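Local atomic coordinates of Rx protein (Solanum tuberosum, PDB entry 4M70), a protein that probably acts as an intracellular NB-LRR immune receptor that responds, probably indirectly, to pathogen avirulence proteins and triggers the hypersensitive response, represented here by its N-terminal coiled-coil domain. Residues Pro30-Glu33 and Lys34-Leu38. Numbering follows the deposited sequence.
Sequences PFYE and KLKSL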
ATOM      1  N   PRO A  30      -7.811  -6.209  -5.062  1.00 63.56           N
ATOM      2  CA  PRO A  30      -6.658  -7.099  -4.858  1.00 62.84           C
ATOM      3  C   PRO A  30      -5.747  -6.651  -3.715  1.00 59.00           C
ATOM      4  O   PRO A  30      -5.261  -7.498  -2.952  1.00 57.60           O
ATOM      5  CB  PRO A  30      -5.905  -7.009  -6.194  1.00 56.37           C
ATOM      6  CG  PRO A  30      -6.460  -5.800  -6.891  1.00 65.92           C
ATOM      7  CD  PRO A  30      -7.886  -5.754  -6.462  1.00 67.05           C
ATOM      8  N   PHE A  31      -5.533  -5.342  -3.591  1.00 63.35           N
ATOM      9  CA  PHE A  31      -4.748  -4.805  -2.485  1.00 53.53           C
ATOM     10  C   PHE A  31      -5.416  -5.143  -1.162  1.00 50.51           C
ATOM     11  O   PHE A  31      -4.759  -5.570  -0.214  1.00 57.57           O
ATOM     12  CB  PHE A  31      -4.605  -3.286  -2.593  1.00 50.95           C
ATOM     13  CG  PHE A  31      -3.829  -2.818  -3.790  1.00 57.13           C
ATOM     14  CD1 PHE A  31      -4.459  -2.133  -4.815  1.00 56.34           C
ATOM     15  CD2 PHE A  31      -2.467  -3.056  -3.886  1.00 52.97           C
ATOM     16  CE1 PHE A  31      -3.743  -1.690  -5.913  1.00 57.21           C
ATOM     17  CE2 PHE A  31      -1.743  -2.616  -4.976  1.00 54.20           C
ATOM     18  CZ  PHE A  31      -2.383  -1.932  -5.994  1.00 53.59           C
ATOM     19  N   TYR A  32      -6.728  -4.951  -1.117  1.00 48.45           N
ATOM     20  CA  TYR A  32      -7.527  -5.238   0.068  1.00 52.25           C
ATOM     21  C   TYR A  32      -7.360  -6.704   0.484  1.00 59.55           C
ATOM     22  O   TYR A  32      -7.122  -6.997   1.655  1.00 56.95           O
ATOM     23  CB  TYR A  32      -8.993  -4.909  -0.224  1.00 47.17           C
ATOM     24  CG  TYR A  32      -9.927  -5.021   0.954  1.00 57.95           C
ATOM     25  CD1 TYR A  32     -10.629  -6.192   1.203  1.00 59.06           C
ATOM     26  CD2 TYR A  32     -10.128  -3.940   1.807  1.00 52.94           C
ATOM     27  CE1 TYR A  32     -11.495  -6.290   2.279  1.00 62.91           C
ATOM     28  CE2 TYR A  32     -10.989  -4.029   2.881  1.00 55.61           C
ATOM     29  CZ  TYR A  32     -11.669  -5.205   3.115  1.00 61.23           C
ATOM     30  OH  TYR A  32     -12.533  -5.294   4.186  1.00 61.35           O
ATOM     31  N   GLU A  33      -7.478  -7.616  -0.477  1.00 59.93           N
ATOM     32  CA  GLU A  33      -7.374  -9.050  -0.205  1.00 53.85           C
ATOM     33  C   GLU A  33      -5.976  -9.449   0.257  1.00 53.42           C
ATOM     34  O   GLU A  33      -5.822 -10.259   1.180  1.00 58.80           O
ATOM     35  CB  GLU A  33      -7.755  -9.866  -1.444  1.00 58.23           C
ATOM     36  CG  GLU A  33      -9.224  -9.779  -1.840  1.00 62.42           C
ATOM     37  CD  GLU A  33     -10.138 -10.445  -0.823  1.00 74.80           C
ATOM     38  OE1 GLU A  33      -9.661 -11.335  -0.085  1.00 79.73           O
ATOM     39  OE2 GLU A  33     -11.336 -10.092  -0.773  1.00 78.07           O
ATOM     40  N   LYS A  34      -4.959  -8.878  -0.379  1.00 51.34           N
ATOM     41  CA  LYS A  34      -3.586  -9.157   0.019  1.00 50.33           C
ATOM     42  C   LYS A  34      -3.320  -8.661   1.439  1.00 51.76           C
ATOM     43  O   LYS A  34      -2.661  -9.337   2.244  1.00 51.34           O
ATOM     44  CB  LYS A  34      -2.612  -8.509  -0.965  1.00 56.10           C
ATOM     45  CG  LYS A  34      -1.157  -8.870  -0.753  1.00 59.52           C
ATOM     46  CD  LYS A  34      -0.264  -8.160  -1.770  1.00 70.40           C
ATOM     47  CE  LYS A  34      -0.613  -8.538  -3.206  1.00 70.98           C
ATOM     48  NZ  LYS A  34       0.247  -7.825  -4.202  1.00 73.53           N
ATOM     49  N   LEU A  35      -3.881  -7.498   1.753  1.00 52.87           N
ATOM     50  CA  LEU A  35      -3.752  -6.919   3.082  1.00 44.57           C
ATOM     51  C   LEU A  35      -4.429  -7.753   4.147  1.00 51.10           C
ATOM     52  O   LEU A  35      -3.854  -8.021   5.200  1.00 54.14           O
ATOM     53  CB  LEU A  35      -4.358  -5.518   3.108  1.00 52.15           C
ATOM     54  CG  LEU A  35      -3.438  -4.332   2.868  1.00 53.71           C
ATOM     55  CD1 LEU A  35      -4.231  -3.054   2.985  1.00 50.91           C
ATOM     56  CD2 LEU A  35      -2.323  -4.355   3.891  1.00 51.52           C
ATOM     57  N   LYS A  36      -5.653  -8.175   3.846  1.00 55.17           N
ATOM     58  CA  LYS A  36      -6.439  -9.012   4.739  1.00 56.38           C
ATOM     59  C   LYS A  36      -5.695 -10.307   5.020  1.00 58.18           C
ATOM     60  O   LYS A  36      -5.621 -10.758   6.164  1.00 60.94           O
ATOM     61  CB  LYS A  36      -7.805  -9.298   4.116  1.00 61.39           C
ATOM     62  CG  LYS A  36      -8.804  -9.975   5.043  1.00 58.68           C
ATOM     63  CD  LYS A  36     -10.180 -10.015   4.403  1.00 60.55           C
ATOM     64  CE  LYS A  36     -11.193 -10.710   5.292  1.00 70.99           C
ATOM     65  NZ  LYS A  36     -12.566 -10.640   4.710  1.00 81.84           N
ATOM     66  N   SER A  37      -5.163 -10.913   3.964  1.00 53.93           N
ATOM     67  CA  SER A  37      -4.411 -12.155   4.095  1.00 51.99           C
ATOM     68  C   SER A  37      -3.156 -11.992   4.962  1.00 59.39           C
ATOM     69  O   SER A  37      -2.876 -12.821   5.844  1.00 61.16           O
ATOM     70  CB  SER A  37      -4.036 -12.678   2.712  1.00 49.26           C
ATOM     71  OG  SER A  37      -3.336 -13.904   2.802  1.00 68.73           O
ATOM     72  N   LEU A  38      -2.425 -10.900   4.743  1.00 57.77           N
ATOM     73  CA  LEU A  38      -1.228 -10.640   5.533  1.00 53.34           C
ATOM     74  C   LEU A  38      -1.593 -10.404   7.000  1.00 56.97           C
ATOM     75  O   LEU A  38      -0.872 -10.833   7.919  1.00 54.67           O
ATOM     76  CB  LEU A  38      -0.464  -9.442   4.963  1.00 51.87           C
ATOM     77  CG  LEU A  38       0.237  -9.669   3.619  1.00 57.73           C
ATOM     78  CD1 LEU A  38       0.645  -8.351   2.975  1.00 46.88           C
ATOM     79  CD2 LEU A  38       1.449 -10.579   3.791  1.00 49.28           C
TER
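Pro-30 lies in the first turn of helix 29-42, where its carbonyl O accepts a hydrogen bond from the backbone N-H of Lys-34, 2.9 Å from N to O, one of four successive i to i+4 bonds between 30-33 and 34-37. The CB of Lys-34 rests 3.5 Å from that same Pro-30 O, while its aliphatic chain runs on away from the turn and bends at chi3. Phe-31 O takes the N-H of Leu-35, and Leu-35 CB and CG also lie close to Phe-31 O, at 3.3 and 3.6 Å. Next, Tyr-32 O binds Lys-36 N at an N-H...O angle of 161°. The two side chains meet at one point: CG of Lys-36 is anti to the backbone N (chi1 -171°) and the chain beyond is extended, which brings CD obliquely to the phenol ring, 4.5 Å from Tyr-32 CE1. Glu-33 O accepts the N-H of Ser-37, and the pattern runs on as Leu-38 N donates to Lys-34 O. The Glu-33 chain bends at chi2 (-68°), and OE2 accepts a hydrogen bond from Gln-29 NE2; Lys-36 NZ stays 5.6 Å from Glu-33 OE2, a separation without contact, at which the opposite charges may still attract weakly. Within the helical bundle of this coiled-coil domain, Phe-31 and Lys-34 pack on helix 86-119, Tyr-32 stacks on His-18 of helix 4-24, and buried Leu-35 bridges both neighbours through Leu-104, Leu-13 and Ile-17.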